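Local coordinates for suppressor protein MPT5 (Saccharomyces cerevisiae, PDB 5BZ1), which binds short UGUA-type sequences in the 3'-UTRs of target mRNAs through its Pumilio-repeat domain and so regulates gene expression after transcription, at residues R11-I16 with C25-K30; Q91-Q96 with R100-I105; N168-I173 with F196-K201; V307-L312 with G366-L371. All coordinates share one frame; numbering follows the deposited sequence.

Interaction 1. Residues R11-I16 with C25-K30. With nucleotides of chain B.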
# COMPACT_ATOMS: atom_id res chain seq x y z
N ARG A 11 -40.22 26.85 -6.65
CA ARG A 11 -41.29 26.06 -6.07
C ARG A 11 -41.94 25.13 -7.09
O ARG A 11 -42.53 24.11 -6.73
CB ARG A 11 -42.35 27.02 -5.52
CG ARG A 11 -42.96 26.64 -4.18
CD ARG A 11 -44.08 27.61 -3.83
NE ARG A 11 -44.98 27.80 -4.96
CZ ARG A 11 -46.07 27.08 -5.18
NH1 ARG A 11 -46.42 26.12 -4.34
NH2 ARG A 11 -46.83 27.33 -6.25
N ASP A 12 -41.84 25.48 -8.37
CA ASP A 12 -42.56 24.78 -9.43
C ASP A 12 -41.66 24.00 -10.39
O ASP A 12 -42.13 23.48 -11.40
CB ASP A 12 -43.42 25.76 -10.22
CG ASP A 12 -44.52 26.38 -9.39
OD1 ASP A 12 -45.23 25.63 -8.67
OD2 ASP A 12 -44.68 27.61 -9.44
N LEU A 13 -40.37 23.92 -10.08
CA LEU A 13 -39.43 23.18 -10.92
C LEU A 13 -39.61 21.67 -10.75
O LEU A 13 -39.92 21.19 -9.66
CB LEU A 13 -37.99 23.56 -10.58
CG LEU A 13 -37.56 24.97 -10.96
CD1 LEU A 13 -36.09 25.20 -10.61
CD2 LEU A 13 -37.80 25.22 -12.44
N ASP A 14 -39.44 20.92 -11.85
CA ASP A 14 -39.46 19.47 -11.78
C ASP A 14 -38.03 18.97 -11.54
O ASP A 14 -37.29 18.68 -12.48
CB ASP A 14 -40.01 18.87 -13.08
CG ASP A 14 -40.47 17.43 -12.91
OD1 ASP A 14 -40.08 16.79 -11.91
OD2 ASP A 14 -41.21 16.94 -13.78
N TYR A 15 -37.67 18.87 -10.26
CA TYR A 15 -36.28 18.62 -9.88
C TYR A 15 -35.72 17.27 -10.32
O TYR A 15 -34.56 17.19 -10.73
CB TYR A 15 -36.10 18.84 -8.38
CG TYR A 15 -36.21 20.30 -8.01
CD1 TYR A 15 -35.13 21.16 -8.16
CD2 TYR A 15 -37.40 20.84 -7.53
CE1 TYR A 15 -35.22 22.50 -7.85
CE2 TYR A 15 -37.51 22.18 -7.21
CZ TYR A 15 -36.41 23.00 -7.37
OH TYR A 15 -36.50 24.34 -7.05
N ILE A 16 -36.52 16.21 -10.26
CA ILE A 16 -36.02 14.89 -10.65
C ILE A 16 -35.71 14.84 -12.15
O ILE A 16 -34.75 14.19 -12.57
CB ILE A 16 -36.97 13.74 -10.22
CG1 ILE A 16 -36.27 12.39 -10.38
CG2 ILE A 16 -38.28 13.77 -11.00
CD1 ILE A 16 -34.95 12.30 -9.64
N CYS A 25 -29.13 19.81 -14.64
CA CYS A 25 -28.24 19.56 -13.51
C CYS A 25 -27.26 20.72 -13.27
O CYS A 25 -27.04 21.12 -12.13
CB CYS A 25 -27.47 18.27 -13.73
SG CYS A 25 -26.55 17.74 -12.29
N ARG A 26 -26.68 21.23 -14.35
CA ARG A 26 -25.80 22.39 -14.26
C ARG A 26 -26.55 23.61 -13.71
O ARG A 26 -26.00 24.42 -12.98
CB ARG A 26 -25.19 22.73 -15.62
CG ARG A 26 -24.24 21.67 -16.16
CD ARG A 26 -23.61 22.10 -17.47
NE ARG A 26 -22.56 21.18 -17.91
CZ ARG A 26 -21.32 21.20 -17.45
NH1 ARG A 26 -20.95 22.10 -16.54
NH2 ARG A 26 -20.43 20.32 -17.90
N PHE A 27 -27.83 23.72 -14.09
CA PHE A 27 -28.69 24.80 -13.62
C PHE A 27 -28.90 24.70 -12.11
O PHE A 27 -28.82 25.70 -11.40
CB PHE A 27 -30.03 24.77 -14.37
CG PHE A 27 -31.06 25.71 -13.81
CD1 PHE A 27 -31.00 27.08 -14.06
CD2 PHE A 27 -32.12 25.23 -13.05
CE1 PHE A 27 -31.97 27.94 -13.56
CE2 PHE A 27 -33.09 26.09 -12.54
CZ PHE A 27 -33.01 27.45 -12.80
N LEU A 28 -29.18 23.49 -11.62
CA LEU A 28 -29.40 23.28 -10.19
C LEU A 28 -28.13 23.54 -9.38
O LEU A 28 -28.20 24.05 -8.26
CB LEU A 28 -29.93 21.87 -9.93
CG LEU A 28 -31.28 21.55 -10.56
CD1 LEU A 28 -31.69 20.11 -10.27
CD2 LEU A 28 -32.35 22.51 -10.07
N GLN A 29 -26.98 23.19 -9.95
CA GLN A 29 -25.70 23.43 -9.30
C GLN A 29 -25.42 24.92 -9.18
O GLN A 29 -24.93 25.39 -8.15
CB GLN A 29 -24.58 22.75 -10.07
CG GLN A 29 -24.64 21.22 -10.05
CD GLN A 29 -23.64 20.59 -10.99
OE1 GLN A 29 -22.44 20.82 -10.88
NE2 GLN A 29 -24.14 19.80 -11.94
N LYS A 30 -25.73 25.67 -10.23
CA LYS A 30 -25.57 27.12 -10.22
C LYS A 30 -26.47 27.76 -9.17
O LYS A 30 -26.07 28.71 -8.50
CB LYS A 30 -25.88 27.71 -11.61
CG LYS A 30 -25.80 29.22 -11.67
CD LYS A 30 -26.11 29.75 -13.06
CE LYS A 30 -25.99 31.26 -13.12
NZ LYS A 30 -26.28 31.80 -14.48
P A B 10 -16.49 14.10 -19.23
OP1 A B 10 -16.26 14.05 -20.69
OP2 A B 10 -15.57 14.87 -18.36
O5' A B 10 -17.97 14.65 -19.00
C5' A B 10 -19.10 13.85 -19.35
C4' A B 10 -20.34 14.68 -19.54
O4' A B 10 -20.73 15.27 -18.27
C3' A B 10 -20.21 15.83 -20.53
O3' A B 10 -21.45 16.00 -21.22
C2' A B 10 -19.98 17.03 -19.62
O2' A B 10 -20.35 18.28 -20.17
C1' A B 10 -20.86 16.67 -18.42
N9 A B 10 -20.49 17.33 -17.16
C8 A B 10 -19.24 17.61 -16.68
N7 A B 10 -19.26 18.22 -15.51
C5 A B 10 -20.61 18.35 -15.22
C6 A B 10 -21.30 18.91 -14.12
N6 A B 10 -20.71 19.47 -13.07
N1 A B 10 -22.66 18.87 -14.15
C2 A B 10 -23.27 18.31 -15.20
N3 A B 10 -22.73 17.75 -16.28
C4 A B 10 -21.38 17.80 -16.23
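Leu13 and Tyr15 meet Phe27 and Leu28 through hydrocarbon alone. The CD1 methyl of Leu13 comes up to CE2 of Phe27 at 3.7 Å, at the edge of the ring and in its plane, the two side chains arriving from opposite directions. Leu28 crosses Tyr15 obliquely, its CD2 methyl at the ring edge near the plane, 3.6 Å from CE1 of Tyr15. The CB of Leu13 lies over one face of the tyrosine ring, off toward its rim, while helix 38-49 supplies further apolar neighbours to that ring and Tyr15 OH is hydrogen-bonded to Leu10 O.

This is the first Pumilio repeat of the PUM homology domain, a curved solenoid of helical repeats; helix 22-32 packs Phe27 and Leu28 against segment 11-16 while Arg26 and Gln29 reach the RNA.

The side chains that meet the RNA, Arg26 and Gln29, both bind A10 of chain B. Gln29 reads the edge of the adenine with both ends of its amide: NE2 donates to N1 at 2.8 Å, and OE1 accepts from N6 at 3.1 Å in a nearly straight bond (174°). A weak bond from NE2 back to Cys25 O probably steadies the amide. Arg26 stacks its guanidinium over the base, with CZ 3.6 Å from C4 of A10, and its NH2 gives an in-plane bond to O2' at 3.1 Å. The chain is extended from CG to NE (chi2 -176°, chi3 172°), which carries the group across the purine. A serine in its place would probably leave this adenine face without its stacking partner and the ribose O2' without its donor.

Interaction 2. Residues Q91-Q96 with R100-I105. With nucleotides of chain B.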
# COMPACT_ATOMS: atom_id res chain seq x y z
N GLN A 91 -22.60 -1.82 -4.82
CA GLN A 91 -23.10 -1.47 -6.14
C GLN A 91 -22.63 -0.09 -6.56
O GLN A 91 -22.26 0.15 -7.72
CB GLN A 91 -24.63 -1.51 -6.14
CG GLN A 91 -25.28 -0.91 -7.38
CD GLN A 91 -26.78 -0.83 -7.26
OE1 GLN A 91 -27.33 -1.04 -6.18
NE2 GLN A 91 -27.45 -0.51 -8.36
N ILE A 92 -22.63 0.83 -5.60
CA ILE A 92 -22.21 2.20 -5.86
C ILE A 92 -20.71 2.29 -6.14
O ILE A 92 -20.29 2.98 -7.07
CB ILE A 92 -22.57 3.10 -4.67
CG1 ILE A 92 -24.10 3.21 -4.54
CG2 ILE A 92 -21.96 4.48 -4.83
CD1 ILE A 92 -24.57 3.86 -3.24
N SER A 93 -19.90 1.58 -5.35
CA SER A 93 -18.45 1.66 -5.45
C SER A 93 -17.88 1.12 -6.77
O SER A 93 -16.87 1.63 -7.27
CB SER A 93 -17.80 0.95 -4.26
OG SER A 93 -18.26 1.50 -3.04
N ILE A 94 -18.51 0.09 -7.32
CA ILE A 94 -18.06 -0.49 -8.59
C ILE A 94 -18.56 0.31 -9.79
O ILE A 94 -18.17 0.06 -10.93
CB ILE A 94 -18.53 -1.94 -8.76
CG1 ILE A 94 -20.05 -2.01 -8.85
CG2 ILE A 94 -18.00 -2.82 -7.64
CD1 ILE A 94 -20.58 -3.42 -9.04
N ASN A 95 -19.45 1.27 -9.53
CA ASN A 95 -20.02 2.08 -10.60
C ASN A 95 -19.12 3.27 -10.94
O ASN A 95 -18.58 3.92 -10.04
CB ASN A 95 -21.41 2.58 -10.20
CG ASN A 95 -22.18 3.16 -11.37
OD1 ASN A 95 -22.19 4.37 -11.59
ND2 ASN A 95 -22.85 2.29 -12.12
N GLN A 96 -18.97 3.55 -12.23
CA GLN A 96 -18.06 4.60 -12.68
C GLN A 96 -18.53 5.98 -12.23
O GLN A 96 -17.73 6.90 -12.04
CB GLN A 96 -17.87 4.56 -14.20
CG GLN A 96 -19.12 4.90 -15.01
CD GLN A 96 -18.86 4.96 -16.50
OE1 GLN A 96 -17.90 5.60 -16.94
NE2 GLN A 96 -19.70 4.30 -17.28
N ARG A 100 -17.64 8.21 -7.73
CA ARG A 100 -17.39 9.64 -7.58
C ARG A 100 -18.32 10.23 -6.52
O ARG A 100 -17.90 11.02 -5.68
CB ARG A 100 -17.59 10.37 -8.91
CG ARG A 100 -16.83 9.78 -10.10
CD ARG A 100 -15.32 9.91 -9.93
NE ARG A 100 -14.61 9.48 -11.14
CZ ARG A 100 -13.78 10.26 -11.84
NH1 ARG A 100 -13.54 11.50 -11.45
NH2 ARG A 100 -13.19 9.79 -12.93
N SER A 101 -19.59 9.83 -6.57
CA SER A 101 -20.58 10.25 -5.59
C SER A 101 -20.19 9.83 -4.17
O SER A 101 -20.21 10.63 -3.25
CB SER A 101 -21.95 9.66 -5.93
OG SER A 101 -22.41 10.11 -7.19
N LEU A 102 -19.82 8.56 -4.02
CA LEU A 102 -19.52 8.00 -2.70
C LEU A 102 -18.23 8.58 -2.10
O LEU A 102 -18.16 8.82 -0.88
CB LEU A 102 -19.47 6.47 -2.76
CG LEU A 102 -19.39 5.75 -1.41
CD1 LEU A 102 -20.43 6.33 -0.47
CD2 LEU A 102 -19.62 4.26 -1.58
N GLN A 103 -17.22 8.80 -2.93
CA GLN A 103 -15.98 9.44 -2.49
C GLN A 103 -16.28 10.81 -1.89
O GLN A 103 -15.74 11.18 -0.85
CB GLN A 103 -14.99 9.58 -3.64
CG GLN A 103 -14.31 8.29 -4.09
CD GLN A 103 -13.55 8.47 -5.39
OE1 GLN A 103 -12.66 9.31 -5.49
NE2 GLN A 103 -13.91 7.69 -6.40
N LYS A 104 -17.14 11.57 -2.57
CA LYS A 104 -17.51 12.91 -2.11
C LYS A 104 -18.29 12.84 -0.79
O LYS A 104 -18.06 13.63 0.12
CB LYS A 104 -18.34 13.64 -3.17
CG LYS A 104 -18.65 15.09 -2.82
CD LYS A 104 -17.36 15.88 -2.57
CE LYS A 104 -17.65 17.32 -2.15
NZ LYS A 104 -18.18 18.14 -3.26
N ILE A 105 -19.21 11.88 -0.71
CA ILE A 105 -20.01 11.69 0.50
C ILE A 105 -19.12 11.38 1.70
O ILE A 105 -19.24 12.03 2.75
CB ILE A 105 -21.06 10.58 0.31
CG1 ILE A 105 -22.14 11.04 -0.67
CG2 ILE A 105 -21.69 10.19 1.64
CD1 ILE A 105 -23.13 9.95 -1.06
P U B 7 -7.92 4.86 -15.71
OP1 U B 7 -9.10 4.06 -16.14
OP2 U B 7 -6.86 5.16 -16.71
O5' U B 7 -8.45 6.24 -15.10
C5' U B 7 -9.04 7.24 -15.93
C4' U B 7 -8.92 8.63 -15.34
O4' U B 7 -9.98 8.83 -14.36
C3' U B 7 -7.61 8.92 -14.60
O3' U B 7 -7.27 10.31 -14.77
C2' U B 7 -7.99 8.68 -13.15
O2' U B 7 -7.16 9.32 -12.20
C1' U B 7 -9.42 9.21 -13.12
N1 U B 7 -10.26 8.68 -12.04
C2 U B 7 -10.50 9.52 -10.95
O2 U B 7 -10.02 10.64 -10.87
N3 U B 7 -11.30 9.00 -9.97
C4 U B 7 -11.89 7.75 -9.96
O4 U B 7 -12.59 7.43 -8.99
C5 U B 7 -11.60 6.95 -11.12
C6 U B 7 -10.82 7.43 -12.10
P U B 9 -12.53 13.01 -15.26
OP1 U B 9 -12.76 14.11 -14.29
OP2 U B 9 -11.93 11.73 -14.79
O5' U B 9 -13.92 12.68 -15.97
C5' U B 9 -14.06 11.59 -16.87
C4' U B 9 -15.50 11.19 -16.99
O4' U B 9 -15.95 10.66 -15.71
C3' U B 9 -16.46 12.33 -17.29
O3' U B 9 -16.56 12.60 -18.67
C2' U B 9 -17.77 11.86 -16.66
O2' U B 9 -18.48 10.99 -17.54
C1' U B 9 -17.28 11.05 -15.46
N1 U B 9 -17.31 11.81 -14.19
C2 U B 9 -18.52 11.89 -13.51
O2 U B 9 -19.55 11.39 -13.92
N3 U B 9 -18.48 12.60 -12.33
C4 U B 9 -17.38 13.20 -11.77
O4 U B 9 -17.51 13.80 -10.70
C5 U B 9 -16.17 13.07 -12.52
C6 U B 9 -16.17 12.38 -13.67
O HOH W 1 -14.93 6.73 -12.45
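Ile92 and Leu102 cross at about a right angle between two helices of the third Pumilio repeat, helix 89-93 and the RNA-binding helix 98-107. The CG2 methyl of Ile92 points across to CB of Leu102 at 3.8 Å, and Leu102 CD2 comes within 3.4 Å of Ser93 OG, whose hydrogen bond goes to Val89 O. With its CG anti to the backbone N (chi1 -170°), Leu102 brings its CD2 methyl to this side, where Val144 of helix 141-151 adds to the packing.

At the other end of the contact, CG of Arg100 lies 3.6 Å from Gln96 O, and the chain bends at chi2 (-66°) to carry the guanidinium between two bases of chain B. U7 covers one face, its N3 over the centre of the group and 3.4 Å from CZ of Arg100; U9 lies over the opposite face, displaced toward the rim. Arg100 NH2 also donates in plane to the U9 phosphate oxygen OP2 at 3.0 Å. A leucine here would probably leave that phosphate without its positive mate and the two uracils without the flat group that separates them. Beside it, the extended Gln103 sends NE2 to O4 of U7, with Thr99 OG1 as a second partner of the amide. One water joins the two segments, donating to Gln96 O at 2.8 Å and accepting from Arg100 NE at 3.1 Å.

Interaction 3. Residues N168-I173 with F196-K201; sequences NNIITI and FKISVK
Ile170 carries the contact with Ile198 and Lys201. Before it in the chain, Asn168 occupies the N-cap position of helix 169-174 without a capping bond from its side chain; its carbonyl O accepts a hydrogen bond from the backbone N of Ile171. Asn169 looks elsewhere, its ND2 bonded to Ala163 O. CB of Ile170 points toward helix 192-204, and the two branches go to residues about one turn apart. The CG2 methyl rests 3.7 Å from the backbone O of Lys201 and 4.1 Å from CG of the same residue, so that the methyl packs on the backbone carbonyl and the aliphatic base of the lysine together. The lysine chain bends at chi2 (59°) and leads its end away from Ile170, NZ making a weak hydrogen bond with Gln204 OE1.

Here the short helix 169-174 of the fifth Pumilio repeat meets helix 192-204, which runs across the boundary to the sixth, begun by Lys201. The other branch of Ile170 has CG1 anti to the backbone N (chi1 -172°), which sends CG1 toward helix 192-204, with CD1 at its end reaching CG2 of Ile198; at 4.2 Å the two methyls only just touch. Leu183 of helix 179-189 and Ile164 of helix 158-165 also pack on Ile170. Further along, Ile173 turns to Ile164 and to Ile136 of helix 129-137.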
# COMPACT_ATOMS: atom_id res chain seq x y z
N ASN A 168 -6.70 -17.11 1.77
CA ASN A 168 -5.55 -16.68 0.97
C ASN A 168 -5.80 -15.37 0.21
O ASN A 168 -5.15 -15.11 -0.81
CB ASN A 168 -5.13 -17.78 -0.01
CG ASN A 168 -6.17 -18.03 -1.09
OD1 ASN A 168 -7.37 -17.92 -0.85
ND2 ASN A 168 -5.71 -18.35 -2.29
N ASN A 169 -6.72 -14.56 0.71
CA ASN A 169 -7.02 -13.27 0.08
C ASN A 169 -5.81 -12.33 0.03
O ASN A 169 -5.78 -11.42 -0.79
CB ASN A 169 -8.20 -12.59 0.79
CG ASN A 169 -9.51 -13.33 0.60
OD1 ASN A 169 -9.61 -14.25 -0.21
ND2 ASN A 169 -10.53 -12.91 1.34
N ILE A 170 -4.83 -12.56 0.90
CA ILE A 170 -3.61 -11.74 0.88
C ILE A 170 -2.91 -11.85 -0.48
O ILE A 170 -2.33 -10.88 -0.97
CB ILE A 170 -2.64 -12.11 2.03
CG1 ILE A 170 -1.47 -11.12 2.09
CG2 ILE A 170 -2.10 -13.53 1.89
CD1 ILE A 170 -1.91 -9.69 2.35
N ILE A 171 -3.01 -13.02 -1.10
CA ILE A 171 -2.46 -13.23 -2.44
C ILE A 171 -3.28 -12.45 -3.48
O ILE A 171 -2.73 -11.66 -4.25
CB ILE A 171 -2.46 -14.72 -2.82
CG1 ILE A 171 -1.62 -15.53 -1.84
CG2 ILE A 171 -1.94 -14.91 -4.25
CD1 ILE A 171 -0.13 -15.34 -2.04
N THR A 172 -4.59 -12.69 -3.48
CA THR A 172 -5.51 -12.04 -4.42
C THR A 172 -5.31 -10.53 -4.46
O THR A 172 -5.37 -9.91 -5.52
CB THR A 172 -6.97 -12.35 -4.05
OG1 THR A 172 -7.13 -13.76 -3.84
CG2 THR A 172 -7.92 -11.88 -5.16
N ILE A 173 -5.05 -9.95 -3.29
CA ILE A 173 -4.86 -8.51 -3.16
C ILE A 173 -3.43 -8.04 -3.49
O ILE A 173 -3.25 -7.11 -4.28
CB ILE A 173 -5.26 -8.05 -1.74
CG1 ILE A 173 -6.78 -8.13 -1.58
CG2 ILE A 173 -4.77 -6.64 -1.46
CD1 ILE A 173 -7.26 -8.20 -0.15
N PHE A 196 0.16 -6.39 12.27
CA PHE A 196 0.54 -7.74 12.70
C PHE A 196 -0.32 -8.82 12.05
O PHE A 196 0.21 -9.79 11.50
CB PHE A 196 0.44 -7.87 14.22
CG PHE A 196 1.59 -7.25 14.96
CD1 PHE A 196 2.73 -6.84 14.29
CD2 PHE A 196 1.53 -7.09 16.34
CE1 PHE A 196 3.79 -6.27 14.98
CE2 PHE A 196 2.58 -6.52 17.03
CZ PHE A 196 3.71 -6.11 16.35
N LYS A 197 -1.64 -8.65 12.14
CA LYS A 197 -2.58 -9.63 11.58
C LYS A 197 -2.36 -9.83 10.09
O LYS A 197 -2.44 -10.96 9.59
CB LYS A 197 -4.02 -9.20 11.87
CG LYS A 197 -4.48 -9.49 13.30
CD LYS A 197 -5.68 -8.65 13.70
CE LYS A 197 -6.88 -8.90 12.81
NZ LYS A 197 -7.41 -10.29 12.95
N ILE A 198 -2.07 -8.75 9.38
CA ILE A 198 -1.83 -8.80 7.94
C ILE A 198 -0.47 -9.44 7.65
O ILE A 198 -0.33 -10.22 6.70
CB ILE A 198 -1.92 -7.40 7.31
CG1 ILE A 198 -3.31 -6.80 7.55
CG2 ILE A 198 -1.60 -7.44 5.83
CD1 ILE A 198 -3.50 -5.41 6.98
N SER A 199 0.53 -9.10 8.46
CA SER A 199 1.88 -9.64 8.29
C SER A 199 1.93 -11.15 8.49
O SER A 199 2.68 -11.84 7.79
CB SER A 199 2.84 -8.95 9.25
OG SER A 199 4.06 -9.66 9.35
N VAL A 200 1.16 -11.66 9.44
CA VAL A 200 1.05 -13.10 9.66
C VAL A 200 0.63 -13.79 8.36
O VAL A 200 1.22 -14.79 7.96
CB VAL A 200 0.05 -13.44 10.78
CG1 VAL A 200 -0.31 -14.91 10.76
CG2 VAL A 200 0.62 -13.05 12.14
N LYS A 201 -0.37 -13.22 7.69
CA LYS A 201 -0.85 -13.77 6.43
C LYS A 201 0.17 -13.60 5.30
O LYS A 201 0.35 -14.49 4.46
CB LYS A 201 -2.19 -13.15 6.06
CG LYS A 201 -3.29 -14.17 5.79
CD LYS A 201 -3.54 -15.08 6.98
CE LYS A 201 -4.45 -16.25 6.60
NZ LYS A 201 -4.76 -17.11 7.77

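Interaction 4. Residues V307-L312 with G366-L371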
# COMPACT_ATOMS: atom_id res chain seq x y z
N VAL A 307 29.58 -19.04 -0.93
CA VAL A 307 29.42 -20.37 -1.51
C VAL A 307 28.89 -20.31 -2.94
O VAL A 307 29.36 -21.02 -3.82
CB VAL A 307 28.50 -21.26 -0.63
CG1 VAL A 307 28.15 -22.55 -1.34
CG2 VAL A 307 29.16 -21.55 0.72
N ASN A 308 27.92 -19.42 -3.17
CA ASN A 308 27.25 -19.33 -4.46
C ASN A 308 27.76 -18.19 -5.34
O ASN A 308 27.08 -17.77 -6.27
CB ASN A 308 25.74 -19.18 -4.27
CG ASN A 308 25.12 -20.38 -3.58
OD1 ASN A 308 24.79 -21.38 -4.22
ND2 ASN A 308 24.95 -20.28 -2.26
N LEU A 309 28.97 -17.71 -5.05
CA LEU A 309 29.53 -16.54 -5.73
C LEU A 309 29.60 -16.70 -7.25
O LEU A 309 29.34 -15.75 -7.99
CB LEU A 309 30.93 -16.23 -5.17
CG LEU A 309 31.73 -15.10 -5.81
CD1 LEU A 309 30.98 -13.78 -5.77
CD2 LEU A 309 33.08 -14.95 -5.12
N ASN A 310 29.95 -17.90 -7.69
CA ASN A 310 30.12 -18.17 -9.12
C ASN A 310 28.84 -18.00 -9.94
O ASN A 310 28.90 -17.58 -11.10
CB ASN A 310 30.67 -19.58 -9.31
CG ASN A 310 31.22 -19.80 -10.70
OD1 ASN A 310 31.89 -18.93 -11.25
ND2 ASN A 310 30.92 -20.95 -11.29
N VAL A 311 27.70 -18.34 -9.35
CA VAL A 311 26.41 -18.19 -10.01
C VAL A 311 25.94 -16.74 -9.95
O VAL A 311 25.48 -16.18 -10.95
CB VAL A 311 25.35 -19.11 -9.37
CG1 VAL A 311 23.94 -18.73 -9.83
CG2 VAL A 311 25.64 -20.56 -9.70
N LEU A 312 26.07 -16.14 -8.78
CA LEU A 312 25.58 -14.78 -8.52
C LEU A 312 26.29 -13.71 -9.35
O LEU A 312 25.64 -12.82 -9.91
CB LEU A 312 25.69 -14.46 -7.03
CG LEU A 312 24.75 -15.24 -6.11
CD1 LEU A 312 25.20 -15.13 -4.66
CD2 LEU A 312 23.32 -14.72 -6.25
N GLY A 366 36.08 -9.71 3.66
CA GLY A 366 37.38 -9.63 3.03
C GLY A 366 37.63 -10.85 2.16
O GLY A 366 38.16 -10.74 1.06
N ASN A 367 37.23 -12.01 2.67
CA ASN A 367 37.36 -13.26 1.92
C ASN A 367 36.50 -13.25 0.66
O ASN A 367 36.92 -13.72 -0.39
CB ASN A 367 37.01 -14.45 2.82
CG ASN A 367 36.93 -15.76 2.05
OD1 ASN A 367 35.91 -16.45 2.07
ND2 ASN A 367 38.02 -16.10 1.36
N LEU A 368 35.29 -12.70 0.78
CA LEU A 368 34.40 -12.59 -0.37
C LEU A 368 34.99 -11.65 -1.43
O LEU A 368 34.87 -11.90 -2.63
CB LEU A 368 33.01 -12.12 0.06
CG LEU A 368 31.96 -12.00 -1.04
CD1 LEU A 368 31.83 -13.31 -1.78
CD2 LEU A 368 30.62 -11.58 -0.47
N ILE A 369 35.63 -10.58 -0.98
CA ILE A 369 36.26 -9.62 -1.88
C ILE A 369 37.37 -10.28 -2.72
O ILE A 369 37.44 -10.09 -3.93
CB ILE A 369 36.84 -8.41 -1.11
CG1 ILE A 369 35.71 -7.51 -0.59
CG2 ILE A 369 37.77 -7.60 -2.00
CD1 ILE A 369 34.88 -6.88 -1.69
N VAL A 370 38.24 -11.05 -2.06
CA VAL A 370 39.35 -11.69 -2.77
C VAL A 370 38.86 -12.77 -3.74
O VAL A 370 39.40 -12.92 -4.83
CB VAL A 370 40.46 -12.22 -1.81
CG1 VAL A 370 40.86 -11.16 -0.81
CG2 VAL A 370 40.01 -13.48 -1.08
N LEU A 371 37.83 -13.51 -3.34
CA LEU A 371 37.24 -14.52 -4.23
C LEU A 371 36.59 -13.85 -5.44
O LEU A 371 36.66 -14.36 -6.55
CB LEU A 371 36.23 -15.39 -3.48
CG LEU A 371 36.77 -16.37 -2.44
CD1 LEU A 371 35.64 -17.14 -1.78
CD2 LEU A 371 37.76 -17.32 -3.08
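Leu309 has the most surface buried by this contact and takes part in both of its pairs, with Leu368 and with Leu371. Its CB points toward helix 354-375, and with CG anti to the backbone N (chi1 176°) the two methyls are carried forward against that helix. CD2 does most of the touching. Leu309 CD2 lies 3.6 Å from Leu371 CB, and Leu309 CD2 is 3.7 Å from Leu371 C, the carbonyl carbon, so the methyl is pressed on the backbone side of Leu371 and not on its branched end.

Leu368, one turn earlier, approaches differently. Its CD1 methyl meets both methyls of Leu309, 3.9 Å from CD2 and 4.1 Å from CD1, a branch-to-branch contact between two leucines of the same rotamer.

Segment 307-312 lies in the eighth Pumilio repeat and carries the short helix 309-312, and helix 354-375, from the C-terminal part of the PUM homology domain, covers it. Between the two segments the packing is apolar, and neighbouring helices add to it: Leu322 of helix 318-326 also touches Leu309, Leu325 and Leu326 of that helix touch Leu368, and Thr306 of helix 288-307 touches both Leu368 and Leu371. Thr372 and Leu375, further along helix 354-375, reach Leu309 as well. At the start of the short helix Asn308 O accepts a hydrogen bond from the backbone N of Leu312, while the side-chain ND2 of Asn308 bonds to Ile304 O.

The four contacts follow one another along the chain without overlap, all within the PUM homology domain, and each joins a short helix, or the turn beside it, to a longer helix. Interactions 1 and 2, in the first and third repeats, have centres 22 Å apart; interaction 3, in the fifth, lies 26 Å beyond interaction 2, and interaction 4, involving the eighth, a further 36 Å on. From interaction 1 to interaction 4 the centres span about 76 Å, on opposite sides of the chain's centre. Interactions 1 and 2 touch RNA bases directly, whereas the nearest atoms of interactions 3 and 4 are about 9 and 8 Å from the bound RNA, packing the scaffold of the solenoid.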